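Local structure of probable DNA endonuclease SmrA (Escherichia coli, 3QD7) at residues Gln46-Asn51 with Arg77-Ile82. The protein binds DNA and has DNA endonuclease activity, the piece described here being built around its small MutS-related (Smr) domain. Residues are numbered along the deposited sequence; the frame is centred on the assembly and turned at random.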
ATOM      1  N   GLN A  46     -15.115  -1.634  -3.234  1.00 29.31           N
ATOM      2  CA  GLN A  46     -14.292  -1.726  -4.436  1.00 28.94           C
ATOM      3  C   GLN A  46     -13.510  -0.450  -4.769  1.00 28.34           C
ATOM      4  O   GLN A  46     -12.385  -0.526  -5.249  1.00 32.01           O
ATOM      5  CB  GLN A  46     -15.140  -2.130  -5.629  1.00 29.31           C
ATOM      6  CG  GLN A  46     -14.332  -2.378  -6.891  1.00 30.26           C
ATOM      7  CD  GLN A  46     -15.235  -2.493  -8.094  1.00 43.86           C
ATOM      8  OE1 GLN A  46     -16.455  -2.643  -7.952  1.00 48.98           O
ATOM      9  NE2 GLN A  46     -14.655  -2.417  -9.283  1.00 41.99           N
ATOM     10  N   GLN A  47     -14.101   0.714  -4.532  1.00 29.62           N
ATOM     11  CA  GLN A  47     -13.468   1.951  -4.937  1.00 29.15           C
ATOM     12  C   GLN A  47     -12.334   2.357  -3.985  1.00 32.82           C
ATOM     13  O   GLN A  47     -11.584   3.303  -4.250  1.00 29.14           O
ATOM     14  CB  GLN A  47     -14.511   3.078  -5.138  1.00 33.33           C
ATOM     15  CG  GLN A  47     -15.167   3.635  -3.882  1.00 36.71           C
ATOM     16  CD  GLN A  47     -16.358   2.799  -3.372  1.00 44.70           C
ATOM     17  OE1 GLN A  47     -16.811   3.004  -2.244  1.00 43.21           O
ATOM     18  NE2 GLN A  47     -16.867   1.859  -4.198  1.00 40.64           N
ATOM     19  N   ALA A  48     -12.220   1.630  -2.880  1.00 18.01           N
ATOM     20  CA  ALA A  48     -11.166   1.865  -1.881  1.00 19.01           C
ATOM     21  C   ALA A  48     -10.067   0.890  -2.111  1.00 16.71           C
ATOM     22  O   ALA A  48      -9.256   0.685  -1.232  1.00 15.91           O
ATOM     23  CB  ALA A  48     -11.703   1.667  -0.482  1.00 18.28           C
ATOM     24  N   SER A  49     -10.042   0.240  -3.273  1.00 18.97           N
ATOM     25  CA  SER A  49      -9.008  -0.746  -3.512  1.00 18.97           C
ATOM     26  C   SER A  49      -8.273  -0.506  -4.830  1.00 18.81           C
ATOM     27  O   SER A  49      -8.826   0.059  -5.754  1.00 21.04           O
ATOM     28  CB  SER A  49      -9.575  -2.169  -3.399  1.00 25.40           C
ATOM     29  OG  SER A  49     -10.286  -2.536  -4.558  1.00 27.92           O
ATOM     30  N   LEU A  50      -6.998  -0.874  -4.866  1.00 19.47           N
ATOM     31  CA  LEU A  50      -6.150  -0.625  -6.003  1.00 19.02           C
ATOM     32  C   LEU A  50      -5.547  -1.946  -6.474  1.00 20.55           C
ATOM     33  O   LEU A  50      -4.802  -2.586  -5.744  1.00 23.22           O
ATOM     34  CB  LEU A  50      -5.044   0.373  -5.617  1.00 21.47           C
ATOM     35  CG  LEU A  50      -3.978   0.655  -6.672  1.00 21.25           C
ATOM     36  CD1 LEU A  50      -4.587   1.466  -7.842  1.00 22.33           C
ATOM     37  CD2 LEU A  50      -2.775   1.375  -6.072  1.00 21.00           C
ATOM     38  N   ASN A  51      -5.844  -2.326  -7.710  1.00 21.46           N
ATOM     39  CA  ASN A  51      -5.381  -3.576  -8.292  1.00 23.31           C
ATOM     40  C   ASN A  51      -4.130  -3.439  -9.189  1.00 25.12           C
ATOM     41  O   ASN A  51      -4.198  -2.920 -10.316  1.00 23.18           O
ATOM     42  CB  ASN A  51      -6.577  -4.244  -9.015  1.00 25.21           C
ATOM     43  CG  ASN A  51      -6.214  -5.541  -9.717  1.00 25.07           C
ATOM     44  OD1 ASN A  51      -7.057  -6.141 -10.379  1.00 28.33           O
ATOM     45  ND2 ASN A  51      -4.993  -5.978  -9.583  1.00 26.37           N
ATOM     46  N   ARG A  77     -10.460   6.719   4.620  1.00 18.34           N
ATOM     47  CA  ARG A  77      -9.685   6.530   5.835  1.00 26.81           C
ATOM     48  C   ARG A  77      -8.875   5.242   5.788  1.00 25.21           C
ATOM     49  O   ARG A  77      -7.934   5.067   6.543  1.00 20.93           O
ATOM     50  CB  ARG A  77     -10.600   6.570   7.051  1.00 27.06           C
ATOM     51  CG  ARG A  77     -11.235   7.944   7.241  1.00 31.19           C
ATOM     52  CD  ARG A  77     -12.261   7.918   8.340  1.00 28.42           C
ATOM     53  NE  ARG A  77     -11.621   7.839   9.645  1.00 25.21           N
ATOM     54  CZ  ARG A  77     -12.222   7.386  10.737  1.00 33.41           C
ATOM     55  NH1 ARG A  77     -11.573   7.379  11.890  1.00 28.33           N
ATOM     56  NH2 ARG A  77     -13.478   6.940  10.677  1.00 30.73           N
ATOM     57  N   ASN A  78      -9.254   4.351   4.887  1.00 26.20           N
ATOM     58  CA  ASN A  78      -8.483   3.142   4.639  1.00 24.30           C
ATOM     59  C   ASN A  78      -8.665   2.632   3.237  1.00 25.43           C
ATOM     60  O   ASN A  78      -9.722   2.778   2.642  1.00 25.74           O
ATOM     61  CB  ASN A  78      -8.768   2.052   5.667  1.00 29.60           C
ATOM     62  CG  ASN A  78     -10.214   2.001   6.065  1.00 35.82           C
ATOM     63  OD1 ASN A  78     -10.600   2.538   7.110  1.00 34.59           O
ATOM     64  ND2 ASN A  78     -11.036   1.364   5.229  1.00 37.52           N
ATOM     65  N   VAL A  79      -7.591   2.065   2.702  1.00 17.32           N
ATOM     66  CA  VAL A  79      -7.608   1.543   1.353  1.00 17.13           C
ATOM     67  C   VAL A  79      -6.903   0.214   1.333  1.00 21.16           C
ATOM     68  O   VAL A  79      -6.145  -0.117   2.261  1.00 20.84           O
ATOM     69  CB  VAL A  79      -7.005   2.525   0.326  1.00 15.44           C
ATOM     70  CG1 VAL A  79      -7.842   3.773   0.282  1.00 16.17           C
ATOM     71  CG2 VAL A  79      -5.525   2.882   0.669  1.00 12.89           C
ATOM     72  N   LEU A  80      -7.208  -0.552   0.294  1.00 18.86           N
ATOM     73  CA  LEU A  80      -6.620  -1.851   0.051  1.00 17.81           C
ATOM     74  C   LEU A  80      -5.722  -1.798  -1.171  1.00 19.36           C
ATOM     75  O   LEU A  80      -6.144  -1.366  -2.248  1.00 23.26           O
ATOM     76  CB  LEU A  80      -7.742  -2.885  -0.203  1.00 19.74           C
ATOM     77  CG  LEU A  80      -7.312  -4.326  -0.511  1.00 24.18           C
ATOM     78  CD1 LEU A  80      -6.626  -4.924   0.718  1.00 19.28           C
ATOM     79  CD2 LEU A  80      -8.549  -5.121  -0.852  1.00 23.08           C
ATOM     80  N   ILE A  81      -4.484  -2.264  -1.040  1.00 20.71           N
ATOM     81  CA  ILE A  81      -3.652  -2.392  -2.226  1.00 17.50           C
ATOM     82  C   ILE A  81      -3.331  -3.851  -2.525  1.00 21.71           C
ATOM     83  O   ILE A  81      -2.806  -4.560  -1.675  1.00 20.16           O
ATOM     84  CB  ILE A  81      -2.351  -1.555  -2.128  1.00 22.36           C
ATOM     85  CG1 ILE A  81      -2.650  -0.079  -1.788  1.00 20.07           C
ATOM     86  CG2 ILE A  81      -1.544  -1.676  -3.438  1.00 19.04           C
ATOM     87  CD1 ILE A  81      -1.378   0.705  -1.537  1.00 28.04           C
ATOM     88  N   ILE A  82      -3.609  -4.263  -3.761  1.00 18.68           N
ATOM     89  CA  ILE A  82      -3.437  -5.634  -4.209  1.00 18.65           C
ATOM     90  C   ILE A  82      -2.197  -5.760  -5.078  1.00 20.84           C
ATOM     91  O   ILE A  82      -2.176  -5.315  -6.241  1.00 20.29           O
ATOM     92  CB  ILE A  82      -4.673  -6.123  -5.028  1.00 19.79           C
ATOM     93  CG1 ILE A  82      -5.978  -5.719  -4.305  1.00 21.10           C
ATOM     94  CG2 ILE A  82      -4.592  -7.653  -5.282  1.00 17.63           C
ATOM     95  CD1 ILE A  82      -7.236  -5.660  -5.183  1.00 22.49           C
TER
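Leu50 and Leu80 bring two parallel strands together in a beta-alpha-beta unit of the Smr domain, in which helix 57-73 carries the chain from strand 49-51 at one edge of the sheet to its inner neighbour, strand 78-82. The pairing illustrates how alternate residues of an inner strand bond to one neighbour, and those between them to the other. Leu50 uses both of its backbone polar groups across the gap: its N donates to Leu80 O at 2.8 Å, and its O accepts from Ile82 N in an almost straight bond (170° at the hydrogen). Leu80 N completes the set by donating to Ala48 O.

Side chains line up in register on the two faces. On one, Ser49 CB rests against Leu80 CB at 3.8 Å, and further along Ile82 extends its CD1 to within 4.1 Å of Asn51 CB. With CG1 of Ile82 set beside its own backbone N (chi1 -45°), that branch passes close to Leu50 O. On the other face the contact is apolar, Leu50 CD2 lying 4.2 Å from Ile81 CG2. Helix 57-73 packs over Leu50 and Val79 through Phe67, whereas Ile81 meets Val100 and Leu104 of helix 92-105; backbone bonds between Val79 and Val128 and between Ile81 and Cys126 of the antiparallel strand 125-130 continue the sheet.

The approach to the edge strand is shaped by a short 3-10 turn. Gln46 O accepts from both Ser49 N and Ser49 OG, which arrive from the same face of its carbonyl plane, and Ser49 OG, 3.0 Å from Gln46 O, is tilted 29° out of that plane.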